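Local coordinates for protein hemolysin (Enterococcus faecalis, PDB 2R2Z) that binds zinc ions through its transporter-associated domain and may bind flavin adenine dinucleotide as part of a longer membrane protein, at residues T55-G60 against L72-M77. Sequence-based numbering, arbitrary orientation.
With ZN (zinc ion), chain B.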
ATOM      1  N   THR A  55      -1.429   9.750  -9.511  1.00 15.81           N
ATOM      2  CA  THR A  55      -0.171  10.212 -10.106  1.00 16.65           C
ATOM      3  C   THR A  55       0.937   9.314  -9.578  1.00 16.32           C
ATOM      4  O   THR A  55       0.907   8.911  -8.421  1.00 16.93           O
ATOM      5  CB  THR A  55       0.145  11.673  -9.715  1.00 17.26           C
ATOM      6  OG1 THR A  55      -0.859  12.545 -10.242  1.00 19.18           O
ATOM      7  CG2 THR A  55       1.494  12.123 -10.280  1.00 18.90           C
ATOM      8  N   ILE A  56       1.914   9.003 -10.430  1.00 15.38           N
ATOM      9  CA  ILE A  56       3.063   8.182 -10.023  1.00 15.55           C
ATOM     10  C   ILE A  56       4.075   9.084  -9.310  1.00 14.89           C
ATOM     11  O   ILE A  56       4.518  10.080  -9.871  1.00 15.65           O
ATOM     12  CB  ILE A  56       3.706   7.459 -11.237  1.00 16.04           C
ATOM     13  CG1 ILE A  56       2.679   6.559 -11.939  1.00 17.52           C
ATOM     14  CG2 ILE A  56       4.901   6.631 -10.797  1.00 16.73           C
ATOM     15  CD1 ILE A  56       3.187   5.882 -13.202  1.00 18.35           C
ATOM     16  N   PRO A  57       4.412   8.762  -8.051  1.00 14.24           N
ATOM     17  CA  PRO A  57       5.395   9.552  -7.316  1.00 13.81           C
ATOM     18  C   PRO A  57       6.800   9.458  -7.940  1.00 13.31           C
ATOM     19  O   PRO A  57       7.156   8.393  -8.459  1.00 13.16           O
ATOM     20  CB  PRO A  57       5.405   8.878  -5.928  1.00 13.91           C
ATOM     21  CG  PRO A  57       4.105   8.112  -5.846  1.00 15.76           C
ATOM     22  CD  PRO A  57       3.838   7.670  -7.236  1.00 14.46           C
ATOM     23  N   ASP A  58       7.567  10.551  -7.851  1.00 13.46           N
ATOM     24  CA  ASP A  58       9.027  10.604  -8.143  1.00 13.90           C
ATOM     25  C   ASP A  58       9.746   9.681  -7.153  1.00 13.69           C
ATOM     26  O   ASP A  58       9.258   9.474  -6.022  1.00 12.41           O
ATOM     27  CB  ASP A  58       9.488  12.086  -7.973  1.00 15.12           C
ATOM     28  CG  ASP A  58      10.940  12.395  -8.434  1.00 15.49           C
ATOM     29  OD1 ASP A  58      11.640  11.543  -9.025  0.60 14.18           O
ATOM     30  OD2 ASP A  58      11.371  13.565  -8.197  0.60 13.56           O
ATOM     31  N   GLU A  59      10.870   9.091  -7.554  1.00 13.63           N
ATOM     32  CA  GLU A  59      11.690   8.373  -6.584  1.00 12.23           C
ATOM     33  C   GLU A  59      12.026   9.340  -5.457  1.00 12.30           C
ATOM     34  O   GLU A  59      12.413  10.494  -5.710  1.00 13.54           O
ATOM     35  CB  GLU A  59      12.962   7.846  -7.221  1.00 11.60           C
ATOM     36  CG  GLU A  59      12.728   6.690  -8.160  1.00 14.38           C
ATOM     37  CD  GLU A  59      14.010   6.253  -8.875  1.00 14.98           C
ATOM     38  OE1 GLU A  59      14.892   7.110  -9.019  0.90 15.47           O
ATOM     39  OE2 GLU A  59      14.093   5.081  -9.266  0.90 12.89           O
ATOM     40  N   GLY A  60      11.832   8.886  -4.223  1.00 12.73           N
ATOM     41  CA  GLY A  60      12.095   9.690  -3.045  1.00 13.40           C
ATOM     42  C   GLY A  60      10.893  10.478  -2.551  1.00 13.16           C
ATOM     43  O   GLY A  60      10.936  11.022  -1.456  1.00 15.06           O
ATOM     44  N   LEU A  72      -1.944   4.613   3.613  1.00  7.38           N
ATOM     45  CA  LEU A  72      -1.001   3.928   2.720  1.00  7.79           C
ATOM     46  C   LEU A  72      -0.036   4.965   2.163  1.00  8.08           C
ATOM     47  O   LEU A  72      -0.480   5.968   1.610  1.00  9.61           O
ATOM     48  CB  LEU A  72      -1.760   3.289   1.566  1.00  8.50           C
ATOM     49  CG  LEU A  72      -2.775   2.211   1.930  1.00  8.94           C
ATOM     50  CD1 LEU A  72      -3.547   1.823   0.668  1.00 12.01           C
ATOM     51  CD2 LEU A  72      -2.101   1.001   2.539  1.00 11.15           C
ATOM     52  N   THR A  73       1.254   4.714   2.296  1.00  8.01           N
ATOM     53  CA  THR A  73       2.263   5.654   1.821  1.00  8.14           C
ATOM     54  C   THR A  73       3.142   4.962   0.807  1.00  8.01           C
ATOM     55  O   THR A  73       3.496   3.796   0.969  1.00  8.54           O
ATOM     56  CB  THR A  73       3.125   6.170   2.996  1.00  9.31           C
ATOM     57  OG1 THR A  73       2.271   6.808   3.952  1.00  9.93           O
ATOM     58  CG2 THR A  73       4.189   7.151   2.521  1.00 11.73           C
ATOM     59  N   ALA A  74       3.518   5.671  -0.251  1.00  8.22           N
ATOM     60  CA  ALA A  74       4.434   5.124  -1.236  1.00  9.67           C
ATOM     61  C   ALA A  74       5.834   5.237  -0.657  1.00 10.23           C
ATOM     62  O   ALA A  74       6.456   6.312  -0.728  1.00 11.69           O
ATOM     63  CB  ALA A  74       4.319   5.923  -2.544  1.00 10.79           C
ATOM     64  N   GLU A  75       6.349   4.141  -0.108  1.00  9.49           N
ATOM     65  CA  GLU A  75       7.600   4.184   0.632  1.00 10.90           C
ATOM     66  C   GLU A  75       8.831   4.088  -0.250  1.00 10.42           C
ATOM     67  O   GLU A  75       9.834   4.741   0.020  1.00 10.79           O
ATOM     68  CB  GLU A  75       7.616   3.086   1.688  1.00 10.87           C
ATOM     69  CG  GLU A  75       8.698   3.289   2.714  1.00 15.01           C
ATOM     70  CD  GLU A  75       8.558   4.614   3.482  1.00 15.42           C
ATOM     71  OE1 GLU A  75       7.435   5.157   3.672  1.00 17.61           O
ATOM     72  OE2 GLU A  75       9.584   5.133   3.896  1.00 15.32           O
ATOM     73  N   GLU A  76       8.763   3.245  -1.280  1.00  9.70           N
ATOM     74  CA  GLU A  76       9.904   3.028  -2.167  1.00 10.01           C
ATOM     75  C   GLU A  76       9.442   2.827  -3.582  1.00  9.71           C
ATOM     76  O   GLU A  76       8.693   1.881  -3.870  1.00  9.71           O
ATOM     77  CB  GLU A  76      10.734   1.817  -1.724  1.00 11.15           C
ATOM     78  CG  GLU A  76      12.014   1.687  -2.521  1.00 14.15           C
ATOM     79  CD  GLU A  76      12.905   0.539  -2.092  1.00 15.85           C
ATOM     80  OE1 GLU A  76      12.506  -0.263  -1.220  1.00 17.49           O
ATOM     81  OE2 GLU A  76      14.025   0.437  -2.650  1.00 18.65           O
HETATM   82  N   MSE A  77       9.945   3.694  -4.460  1.00 10.01           N
HETATM   83  CA  MSE A  77       9.759   3.582  -5.914  1.00 10.44           C
HETATM   84  C   MSE A  77      11.024   3.038  -6.545  1.00 11.12           C
HETATM   85  O   MSE A  77      12.133   3.364  -6.106  1.00 11.75           O
HETATM   86  CB  MSE A  77       9.504   4.951  -6.547  1.00 10.91           C
HETATM   87  CG  MSE A  77       8.327   5.706  -5.971  1.00 11.18           C
HETATM   88 SE   MSE A  77       6.634   4.808  -6.235  0.65 11.41          SE
HETATM   89  CE  MSE A  77       6.627   4.792  -8.199  1.00 12.30           C
TER
HETATM   90 ZN    ZN B  91      16.330   6.580 -10.263  0.86 16.81          ZN
HETATM   91  O   HOH W   1      11.004   6.235  -3.449  1.00 13.98           O
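One water joins Gly60 and Met77. It accepts the backbone N-H of both residues, lying 2.9 Å from Gly60 N and 2.9 Å from Met77 N. No direct hydrogen bond links 55-60 to 72-77, so the water supplies the polar bridge and the rest is packing. Met77, a selenomethionine, carries most of that packing. Its chain bends at both chi2 (-63°) and chi3 (-61°), which curls the methyl against the loop. Met77 CE meets the Ile56 branch methyl CG2 at 3.6 Å, and it also lies 3.6 Å from Pro57 O. The proline ring crosses the selenomethionine chain at about a right angle, with Pro57 CD 4.1 Å from Met77 SE. The neighbouring ring atom, Pro57 CG, rests on Ala74 CB at 4.0 Å. Leu82 of strand 81-89 also touches Met77, and Ile50 of helix 45-53 touches the proline.

Strand 70-78 runs antiparallel between 64-67 and 81-89 in the five-stranded sheet of this transporter-associated domain. A classic beta bulge interrupts it, with Glu75 and Glu76 both opposite Val84. The extra residue shifts the alternation by one, and Ala74 and Met77, three positions apart, both point at the loop while Glu76 points away.

The loop also carries metal ligands. Glu59 crosses Met77 at a slant, with Glu59 CG 4.0 Å from Met77 CB; its chain stays extended to the carboxylate (chi2 175°). Glu59 OE1 binds zinc at 2.0 Å. The second oxygen, OE2, accepts a hydrogen bond from Gly79 N just beyond the strand, which should restrict rotation of the carboxylate. The CB of Asp58 points away from the strand, and OD1 binds another zinc ion, while its backbone N is hydrogen-bonded to Glu61 OE1.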